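NTF2-like Protein (Anabaena variabilis ATCC 29413, PDB 3DMC) is of unknown function but belongs to the NTF2-like superfamily, whose SnoaL-like members use a curved sheet and packed helices to form a pocket, often for small molecules. Local coordinates at residues L11-Q16 and D118-Y123; F20-L25 and I75-L80; K32-L37 and E62-V67. All blocks are in the same frame, centred on the assembly; numbering follows the deposited sequence.

In the fold
The three contacts illustrate how an NTF2-like fold closes a curved sheet over its helices. Interactions 1 and 2 attach two parts of helix 9-27 to strands of that sheet, their centres about 16 Å apart; Tyr123 OH of the first touches Phe21 CE1 of the second at 3.5 Å. Interaction 3, joining helices 31-34 and 57-69, is nested in sequence inside both loops. Met36, a selenomethionine, ties it to the others: its O lies 2.9 Å from Ile120 N, a probable hydrogen bond, and its SE lies 3.6 Å from Phe20 CD2. With function unknown, no active site can be assigned; a bound acetate, probably from the crystallisation liquor, sits about 4 Å from the Leu25 side chain.

Interaction 1. Residues L11-Q16 and D118-Y123; sequences LKVAHQ and DKICSY
Val13 is the residue of helix 9-27 that touches the start of strand 119-127, and its two methyl groups divide the work. CG1 rests on backbone polar atoms, 3.9 Å from Asp118 O and equally far from Lys119 O, and beyond them approaches Ile120 CG1 at 4.4 Å. CG2 lies instead against the Asp118 backbone, 4.0 Å from its CA. The split follows from the first torsion: CG1 stands anti to the Val13 backbone N (chi1 170°), while CG2 is turned back beside that N. The contact is thus made by van der Waals packing, with the two valine methyls resting against the turn that leads into the strand. In the NTF2-like fold the long N-terminal helix lies across a strongly bent sheet, and here its first turns meet the beginning of the last strand. The two sides differ in burial: the Val13 and Ile120 side chains are buried, whereas Asp118 is exposed and starts its side chain away from the helix. The second shell holds both partners in place. Ile120 is fixed through its backbone to Met36 and Thr38, and its side chain also packs on Leu37 and Phe41. From the helix, Leu11 and Ala14 reach Val90, and the ring of His15 meets Phe92 edge-to-face. Farther along the strand, Ser122 packs on Arg82 of the second subunit.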
loop_
_atom_site.group_PDB
_atom_site.type_symbol
_atom_site.label_atom_id
_atom_site.label_comp_id
_atom_site.label_asym_id
_atom_site.label_seq_id
_atom_site.Cartn_x
_atom_site.Cartn_y
_atom_site.Cartn_z
ATOM N N LEU A 11 -13.671 -10.327 0.836
ATOM C CA LEU A 11 -13.601 -9.710 -0.488
ATOM C C LEU A 11 -14.909 -9.019 -0.838
ATOM O O LEU A 11 -14.922 -7.882 -1.321
ATOM C CB LEU A 11 -13.251 -10.717 -1.581
ATOM C CG LEU A 11 -11.802 -10.860 -2.030
ATOM C CD1 LEU A 11 -11.745 -11.842 -3.183
ATOM C CD2 LEU A 11 -11.235 -9.487 -2.461
ATOM N N LYS A 12 -16.025 -9.712 -0.583
ATOM C CA LYS A 12 -17.326 -9.179 -0.906
ATOM C C LYS A 12 -17.565 -7.838 -0.217
ATOM O O LYS A 12 -17.883 -6.822 -0.842
ATOM C CB LYS A 12 -18.433 -10.170 -0.538
ATOM C CG LYS A 12 -19.797 -9.709 -1.022
ATOM C CD LYS A 12 -20.800 -10.855 -1.015
ATOM C CE LYS A 12 -22.210 -10.364 -1.307
ATOM N NZ LYS A 12 -22.703 -9.509 -0.195
ATOM N N VAL A 13 -17.377 -7.848 1.093
ATOM C CA VAL A 13 -17.627 -6.660 1.917
ATOM C C VAL A 13 -16.662 -5.535 1.532
ATOM O O VAL A 13 -17.069 -4.389 1.370
ATOM C CB VAL A 13 -17.552 -6.982 3.427
ATOM C CG1 VAL A 13 -17.561 -5.702 4.274
ATOM C CG2 VAL A 13 -18.701 -7.880 3.795
ATOM N N ALA A 14 -15.390 -5.864 1.393
ATOM C CA ALA A 14 -14.372 -4.834 0.998
ATOM C C ALA A 14 -14.747 -4.197 -0.342
ATOM O O ALA A 14 -14.657 -2.961 -0.521
ATOM C CB ALA A 14 -12.934 -5.429 0.929
ATOM N N HIS A 15 -15.146 -5.038 -1.285
ATOM C CA HIS A 15 -15.504 -4.513 -2.617
ATOM C C HIS A 15 -16.695 -3.585 -2.495
ATOM O O HIS A 15 -16.785 -2.576 -3.205
ATOM C CB HIS A 15 -15.786 -5.600 -3.663
ATOM C CG HIS A 15 -14.570 -6.117 -4.382
ATOM N ND1 HIS A 15 -13.919 -5.403 -5.365
ATOM C CD2 HIS A 15 -13.904 -7.289 -4.268
ATOM C CE1 HIS A 15 -12.897 -6.111 -5.815
ATOM N NE2 HIS A 15 -12.869 -7.263 -5.169
ATOM N N GLN A 16 -17.627 -3.906 -1.609
ATOM C CA GLN A 16 -18.793 -3.032 -1.446
ATOM C C GLN A 16 -18.324 -1.720 -0.860
ATOM O O GLN A 16 -18.722 -0.656 -1.295
ATOM C CB GLN A 16 -19.876 -3.641 -0.562
ATOM C CG GLN A 16 -21.104 -2.745 -0.447
ATOM C CD GLN A 16 -21.762 -2.482 -1.806
ATOM O OE1 GLN A 16 -21.622 -1.397 -2.396
ATOM N NE2 GLN A 16 -22.459 -3.486 -2.313
ATOM N N ASP A 118 -20.220 -7.769 8.303
ATOM C CA ASP A 118 -20.794 -7.083 7.149
ATOM C C ASP A 118 -20.286 -5.659 7.107
ATOM O O ASP A 118 -20.770 -4.825 6.350
ATOM C CB ASP A 118 -22.328 -7.152 7.138
ATOM C CG ASP A 118 -22.970 -6.471 8.325
ATOM O OD1 ASP A 118 -22.344 -6.416 9.415
ATOM O OD2 ASP A 118 -24.114 -6.005 8.170
ATOM N N LYS A 119 -19.257 -5.416 7.915
ATOM C CA LYS A 119 -18.643 -4.080 8.023
ATOM C C LYS A 119 -17.110 -4.037 7.907
ATOM O O LYS A 119 -16.421 -5.055 7.914
ATOM C CB LYS A 119 -19.077 -3.407 9.331
ATOM C CG LYS A 119 -20.553 -3.036 9.330
ATOM C CD LYS A 119 -21.066 -2.563 10.654
ATOM C CE LYS A 119 -22.576 -2.350 10.589
ATOM N NZ LYS A 119 -23.130 -1.879 11.890
ATOM N N ILE A 120 -16.641 -2.795 7.859
ATOM C CA ILE A 120 -15.197 -2.432 7.814
ATOM C C ILE A 120 -14.797 -1.780 9.125
ATOM O O ILE A 120 -15.442 -0.807 9.576
ATOM C CB ILE A 120 -14.909 -1.470 6.623
ATOM C CG1 ILE A 120 -15.181 -2.202 5.294
ATOM C CG2 ILE A 120 -13.483 -0.859 6.698
ATOM C CD1 ILE A 120 -15.352 -1.268 4.082
ATOM N N CYS A 121 -13.723 -2.310 9.729
ATOM C CA CYS A 121 -13.309 -1.890 11.082
ATOM C C CYS A 121 -12.029 -1.059 11.094
ATOM O O CYS A 121 -11.697 -0.386 12.065
ATOM C CB CYS A 121 -13.164 -3.106 12.024
ATOM S SG CYS A 121 -12.077 -4.428 11.455
ATOM N N SER A 122 -11.326 -1.033 9.972
ATOM C CA SER A 122 -10.167 -0.134 9.896
ATOM C C SER A 122 -9.756 0.134 8.453
ATOM O O SER A 122 -10.118 -0.599 7.535
ATOM C CB SER A 122 -8.979 -0.698 10.662
ATOM O OG SER A 122 -8.543 -1.901 10.061
ATOM N N TYR A 123 -8.985 1.201 8.335
ATOM C CA TYR A 123 -8.568 1.772 7.065
ATOM C C TYR A 123 -7.157 2.310 7.189
ATOM O O TYR A 123 -6.824 2.942 8.162
ATOM C CB TYR A 123 -9.569 2.897 6.743
ATOM C CG TYR A 123 -9.275 3.855 5.613
ATOM C CD1 TYR A 123 -8.250 4.807 5.693
ATOM C CD2 TYR A 123 -10.071 3.858 4.492
ATOM C CE1 TYR A 123 -8.031 5.730 4.660
ATOM C CE2 TYR A 123 -9.860 4.751 3.463
ATOM C CZ TYR A 123 -8.863 5.704 3.555
ATOM O OH TYR A 123 -8.696 6.565 2.493
#

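Interaction 2. Residues F20-L25 and I75-L80; sequences FFTQGL and IQISSL
Leu25 and Ile75 lock the C-terminal part of helix 9-27 to strand 75-85, an outermost strand of the curved sheet within this chain of NTF2-like fold; the axes of segments 20-25 and 75-80 approach to 7.7 Å. This end of the contact is the tight one. Ile75 N donates to Leu25 O at 2.9 Å along a nearly straight N-H...O line (179°), although the donor arrives from above the carbonyl plane, 48° out of it. Beside that bond Leu25 CB sits 3.6 Å from Ile75 O, and the two side chains cross obliquely, with Leu25 CD2 and Ile75 CD1 at 4.1 Å. Leu25 places CG anti to its own carbonyl carbon (chi1 -75°), and its extended second torsion carries CD1 onward to Ile77 CG1 at 4.2 Å. One branch therefore serves each isoleucine, while Trp30 packs against the same leucine.

Toward Thr22 less surface is buried. Ile77, partly exposed, reaches across at about a right angle and touches Thr22 OG1 with its CD1 at 3.5 Å, an apolar approach to a hydroxyl whose hydrogen-bond partner is Phe18 O, one turn back in the helix. Beyond Ile77 the strand makes a classic beta bulge, with Ser78 and Ser79 both facing Arg95 on the neighbouring strand. Bridging the looser and the tighter end, a single water donates to both backbones, to Thr22 O at 2.9 Å and to Ile75 O at 2.8 Å.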
loop_
_atom_site.group_PDB
_atom_site.type_symbol
_atom_site.label_atom_id
_atom_site.label_comp_id
_atom_site.label_asym_id
_atom_site.label_seq_id
_atom_site.Cartn_x
_atom_site.Cartn_y
_atom_site.Cartn_z
ATOM N N PHE A 20 -18.519 2.279 -2.367
ATOM C CA PHE A 20 -18.996 3.471 -1.642
ATOM C C PHE A 20 -17.883 4.520 -1.483
ATOM O O PHE A 20 -18.143 5.730 -1.452
ATOM C CB PHE A 20 -19.677 3.156 -0.292
ATOM C CG PHE A 20 -20.959 2.387 -0.457
ATOM C CD1 PHE A 20 -21.725 2.585 -1.577
ATOM C CD2 PHE A 20 -21.377 1.459 0.478
ATOM C CE1 PHE A 20 -22.903 1.875 -1.783
ATOM C CE2 PHE A 20 -22.561 0.741 0.281
ATOM C CZ PHE A 20 -23.315 0.958 -0.860
ATOM N N PHE A 21 -16.646 4.038 -1.451
ATOM C CA PHE A 21 -15.456 4.912 -1.337
ATOM C C PHE A 21 -15.267 5.653 -2.676
ATOM O O PHE A 21 -15.068 6.868 -2.729
ATOM C CB PHE A 21 -14.231 4.055 -0.988
ATOM C CG PHE A 21 -12.939 4.792 -0.963
ATOM C CD1 PHE A 21 -12.541 5.555 0.139
ATOM C CD2 PHE A 21 -12.048 4.641 -2.012
ATOM C CE1 PHE A 21 -11.281 6.191 0.151
ATOM C CE2 PHE A 21 -10.807 5.263 -1.994
ATOM C CZ PHE A 21 -10.430 6.021 -0.942
ATOM N N THR A 22 -15.449 4.912 -3.758
ATOM C CA THR A 22 -15.375 5.475 -5.109
ATOM C C THR A 22 -16.409 6.601 -5.221
ATOM O O THR A 22 -16.123 7.704 -5.683
ATOM C CB THR A 22 -15.612 4.383 -6.190
ATOM O OG1 THR A 22 -14.518 3.457 -6.169
ATOM C CG2 THR A 22 -15.780 4.984 -7.609
ATOM N N GLN A 23 -17.619 6.277 -4.779
ATOM C CA GLN A 23 -18.762 7.215 -4.856
ATOM C C GLN A 23 -18.500 8.486 -4.017
ATOM O O GLN A 23 -18.782 9.612 -4.433
ATOM C CB GLN A 23 -20.041 6.521 -4.402
ATOM C CG GLN A 23 -21.245 7.413 -4.413
ATOM C CD GLN A 23 -22.523 6.667 -4.080
ATOM O OE1 GLN A 23 -22.531 5.441 -3.987
ATOM N NE2 GLN A 23 -23.614 7.409 -3.918
ATOM N N GLY A 24 -17.887 8.291 -2.854
ATOM C CA GLY A 24 -17.568 9.394 -1.976
ATOM C C GLY A 24 -16.545 10.302 -2.603
ATOM O O GLY A 24 -16.646 11.525 -2.564
ATOM N N LEU A 25 -15.547 9.696 -3.236
ATOM C CA LEU A 25 -14.514 10.481 -3.865
ATOM C C LEU A 25 -15.106 11.287 -5.017
ATOM O O LEU A 25 -14.745 12.420 -5.224
ATOM C CB LEU A 25 -13.424 9.600 -4.428
ATOM C CG LEU A 25 -12.490 9.025 -3.369
ATOM C CD1 LEU A 25 -11.465 8.149 -4.101
ATOM C CD2 LEU A 25 -11.798 10.176 -2.624
ATOM N N ILE A 75 -12.873 13.499 -7.139
ATOM C CA ILE A 75 -11.736 12.656 -7.543
ATOM C C ILE A 75 -12.278 11.417 -8.231
ATOM O O ILE A 75 -13.244 10.803 -7.774
ATOM C CB ILE A 75 -10.888 12.204 -6.360
ATOM C CG1 ILE A 75 -10.140 13.392 -5.763
ATOM C CG2 ILE A 75 -9.855 11.108 -6.762
ATOM C CD1 ILE A 75 -9.622 13.124 -4.381
ATOM N N GLN A 76 -11.673 11.123 -9.365
ATOM C CA GLN A 76 -11.975 9.929 -10.164
ATOM C C GLN A 76 -10.917 8.847 -9.925
ATOM O O GLN A 76 -9.701 9.135 -9.776
ATOM C CB GLN A 76 -12.002 10.233 -11.659
ATOM C CG GLN A 76 -13.268 10.963 -12.120
ATOM C CD GLN A 76 -14.525 10.145 -11.922
ATOM O OE1 GLN A 76 -14.597 8.985 -12.320
ATOM N NE2 GLN A 76 -15.530 10.749 -11.261
ATOM N N ILE A 77 -11.389 7.616 -9.919
ATOM C CA ILE A 77 -10.513 6.442 -9.917
ATOM C C ILE A 77 -10.334 6.017 -11.360
ATOM O O ILE A 77 -11.262 5.515 -12.010
ATOM C CB ILE A 77 -11.023 5.293 -8.997
ATOM C CG1 ILE A 77 -10.953 5.748 -7.550
ATOM C CG2 ILE A 77 -10.184 4.025 -9.169
ATOM C CD1 ILE A 77 -11.278 4.655 -6.540
ATOM N N SER A 78 -9.123 6.297 -11.832
ATOM C CA SER A 78 -8.730 6.148 -13.231
ATOM C C SER A 78 -8.574 4.667 -13.562
ATOM O O SER A 78 -8.948 4.185 -14.626
ATOM C CB SER A 78 -7.426 6.923 -13.518
ATOM O OG SER A 78 -7.585 8.321 -13.255
ATOM N N SER A 79 -8.009 3.959 -12.609
ATOM C CA SER A 79 -7.858 2.499 -12.712
ATOM C C SER A 79 -7.735 1.877 -11.343
ATOM O O SER A 79 -7.105 2.440 -10.436
ATOM C CB SER A 79 -6.633 2.108 -13.540
ATOM O OG SER A 79 -5.427 2.522 -12.917
ATOM N N LEU A 80 -8.324 0.706 -11.231
ATOM C CA LEU A 80 -8.120 -0.202 -10.077
ATOM C C LEU A 80 -7.284 -1.391 -10.551
ATOM O O LEU A 80 -7.781 -2.237 -11.331
ATOM C CB LEU A 80 -9.456 -0.674 -9.503
ATOM C CG LEU A 80 -9.337 -1.655 -8.322
ATOM C CD1 LEU A 80 -8.572 -1.024 -7.105
ATOM C CD2 LEU A 80 -10.733 -2.156 -7.921
HETATM O O HOH W 1 -14.268 8.226 -7.793
#

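Interaction 3. Residues K32-L37 and E62-V67; sequences KFLDML and EFFTYV
Phe64 and Phe33 meet in an offset edge-to-face arrangement: the edge of the Phe33 ring is directed at the face of Phe64, with planes at 84° and centroids 5.3 Å apart. The contact is displaced toward the rim of the target ring, so that Phe33 CE2 comes to 3.5 Å from Phe64 CZ and 3.6 Å from Phe64 CE2. Each ring is delivered by a different first torsion. Phe33 holds CG anti to its backbone N (chi1 -177°), whereas Phe64 sets CG anti to its carbonyl carbon (chi1 -74°), and the two side chains cross at about a right angle. Leu34 adds a lesser apolar touch, its CD2 lying 4.4 Å from Phe64 CD2. Both rings have further neighbours. Phe63 CD2 sits 3.6 Å above the centre of the Phe64 face opposite Phe33, and Trp30 stacks with Phe64; Leu37 CD2 lies over one face of Phe33, 3.9 Å above the plane and toward the rim. Together these residues join the short helix 31-34 to helix 57-69 within the helical layer of the NTF2-like fold. The type I turn from Leu34 to Leu37 then leads into strand 37-38, and Lys57 NZ bonds to Leu34 O and Leu37 O. With all three touching residues buried and apolar, the join rests on dispersion and the weak attraction of a ring edge for a pi face.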
loop_
_atom_site.group_PDB
_atom_site.type_symbol
_atom_site.label_atom_id
_atom_site.label_comp_id
_atom_site.label_asym_id
_atom_site.label_seq_id
_atom_site.Cartn_x
_atom_site.Cartn_y
_atom_site.Cartn_z
ATOM N N LYS A 32 -22.894 6.531 2.719
ATOM C CA LYS A 32 -23.054 5.106 2.413
ATOM C C LYS A 32 -21.803 4.370 2.887
ATOM O O LYS A 32 -21.882 3.285 3.455
ATOM C CB LYS A 32 -23.348 4.861 0.929
ATOM C CG LYS A 32 -24.779 5.215 0.566
ATOM C CD LYS A 32 -25.240 4.487 -0.664
ATOM C CE LYS A 32 -26.687 4.853 -1.023
ATOM N NZ LYS A 32 -27.664 4.386 0.004
ATOM N N PHE A 33 -20.646 4.994 2.651
ATOM C CA PHE A 33 -19.367 4.440 3.134
ATOM C C PHE A 33 -19.345 4.405 4.668
ATOM O O PHE A 33 -19.002 3.396 5.273
ATOM C CB PHE A 33 -18.155 5.222 2.585
ATOM C CG PHE A 33 -16.854 4.633 2.992
ATOM C CD1 PHE A 33 -16.470 3.387 2.496
ATOM C CD2 PHE A 33 -15.994 5.308 3.852
ATOM C CE1 PHE A 33 -15.253 2.816 2.851
ATOM C CE2 PHE A 33 -14.789 4.733 4.214
ATOM C CZ PHE A 33 -14.429 3.469 3.710
ATOM N N LEU A 34 -19.731 5.511 5.289
ATOM C CA LEU A 34 -19.706 5.634 6.747
ATOM C C LEU A 34 -20.604 4.595 7.415
ATOM O O LEU A 34 -20.288 4.041 8.467
ATOM C CB LEU A 34 -20.153 7.039 7.184
ATOM C CG LEU A 34 -19.200 8.190 6.894
ATOM C CD1 LEU A 34 -19.879 9.525 7.139
ATOM C CD2 LEU A 34 -17.916 8.071 7.731
ATOM N N ASP A 35 -21.721 4.328 6.760
ATOM C CA ASP A 35 -22.727 3.426 7.313
ATOM C C ASP A 35 -22.161 2.001 7.395
ATOM O O ASP A 35 -22.670 1.134 8.120
ATOM C CB ASP A 35 -24.019 3.453 6.490
ATOM C CG ASP A 35 -24.877 4.679 6.777
ATOM O OD1 ASP A 35 -24.577 5.441 7.714
ATOM O OD2 ASP A 35 -25.876 4.883 6.047
HETATM N N MSE A 36 -21.107 1.761 6.625
HETATM C CA MSE A 36 -20.526 0.426 6.581
HETATM C C MSE A 36 -19.386 0.273 7.551
HETATM O O MSE A 36 -18.767 -0.790 7.614
HETATM C CB MSE A 36 -20.024 0.088 5.185
HETATM C CG MSE A 36 -21.065 -0.546 4.314
HETATM SE SE MSE A 36 -20.072 -0.986 2.769
HETATM C CE MSE A 36 -19.253 -2.694 3.339
ATOM N N LEU A 37 -19.112 1.330 8.305
ATOM C CA LEU A 37 -17.990 1.314 9.265
ATOM C C LEU A 37 -18.451 0.913 10.668
ATOM O O LEU A 37 -19.524 1.302 11.125
ATOM C CB LEU A 37 -17.283 2.682 9.297
ATOM C CG LEU A 37 -16.981 3.298 7.933
ATOM C CD1 LEU A 37 -16.232 4.625 8.049
ATOM C CD2 LEU A 37 -16.159 2.305 7.108
ATOM N N GLU A 62 -15.232 13.661 9.599
ATOM C CA GLU A 62 -14.467 14.902 9.477
ATOM C C GLU A 62 -13.440 14.717 8.361
ATOM O O GLU A 62 -13.307 15.533 7.457
ATOM C CB GLU A 62 -13.773 15.243 10.778
ATOM C CG GLU A 62 -14.772 15.477 11.908
ATOM C CD GLU A 62 -14.125 15.770 13.252
ATOM O OE1 GLU A 62 -12.874 15.819 13.342
ATOM O OE2 GLU A 62 -14.891 15.953 14.220
ATOM N N PHE A 63 -12.719 13.618 8.477
ATOM C CA PHE A 63 -11.661 13.283 7.503
ATOM C C PHE A 63 -12.194 13.248 6.051
ATOM O O PHE A 63 -11.665 13.901 5.107
ATOM C CB PHE A 63 -11.037 11.935 7.855
ATOM C CG PHE A 63 -10.080 11.456 6.828
ATOM C CD1 PHE A 63 -8.911 12.145 6.596
ATOM C CD2 PHE A 63 -10.369 10.331 6.059
ATOM C CE1 PHE A 63 -8.012 11.711 5.641
ATOM C CE2 PHE A 63 -9.469 9.899 5.076
ATOM C CZ PHE A 63 -8.285 10.593 4.890
ATOM N N PHE A 64 -13.269 12.494 5.850
ATOM C CA PHE A 64 -13.752 12.289 4.466
ATOM C C PHE A 64 -14.340 13.592 3.893
ATOM O O PHE A 64 -14.196 13.901 2.715
ATOM C CB PHE A 64 -14.701 11.093 4.414
ATOM C CG PHE A 64 -13.979 9.787 4.539
ATOM C CD1 PHE A 64 -13.023 9.432 3.595
ATOM C CD2 PHE A 64 -14.204 8.938 5.597
ATOM C CE1 PHE A 64 -12.326 8.218 3.696
ATOM C CE2 PHE A 64 -13.495 7.737 5.701
ATOM C CZ PHE A 64 -12.557 7.389 4.742
ATOM N N THR A 65 -14.971 14.368 4.767
ATOM C CA THR A 65 -15.458 15.684 4.379
ATOM C C THR A 65 -14.310 16.600 3.957
ATOM O O THR A 65 -14.389 17.342 2.975
ATOM C CB THR A 65 -16.250 16.350 5.516
ATOM O OG1 THR A 65 -17.380 15.527 5.836
ATOM C CG2 THR A 65 -16.703 17.714 5.105
ATOM N N TYR A 66 -13.228 16.469 4.699
ATOM C CA TYR A 66 -12.006 17.242 4.491
ATOM C C TYR A 66 -11.398 16.868 3.163
ATOM O O TYR A 66 -10.932 17.714 2.410
ATOM C CB TYR A 66 -11.007 16.986 5.629
ATOM C CG TYR A 66 -9.634 17.575 5.376
ATOM C CD1 TYR A 66 -9.457 18.954 5.308
ATOM C CD2 TYR A 66 -8.521 16.762 5.201
ATOM C CE1 TYR A 66 -8.211 19.512 5.071
ATOM C CE2 TYR A 66 -7.264 17.309 4.975
ATOM C CZ TYR A 66 -7.115 18.685 4.907
ATOM O OH TYR A 66 -5.876 19.253 4.670
ATOM N N VAL A 67 -11.410 15.578 2.888
ATOM C CA VAL A 67 -10.812 15.068 1.635
ATOM C C VAL A 67 -11.530 15.718 0.471
ATOM O O VAL A 67 -10.911 16.203 -0.473
ATOM C CB VAL A 67 -10.882 13.537 1.541
ATOM C CG1 VAL A 67 -10.695 13.081 0.057
ATOM C CG2 VAL A 67 -9.845 12.903 2.488
#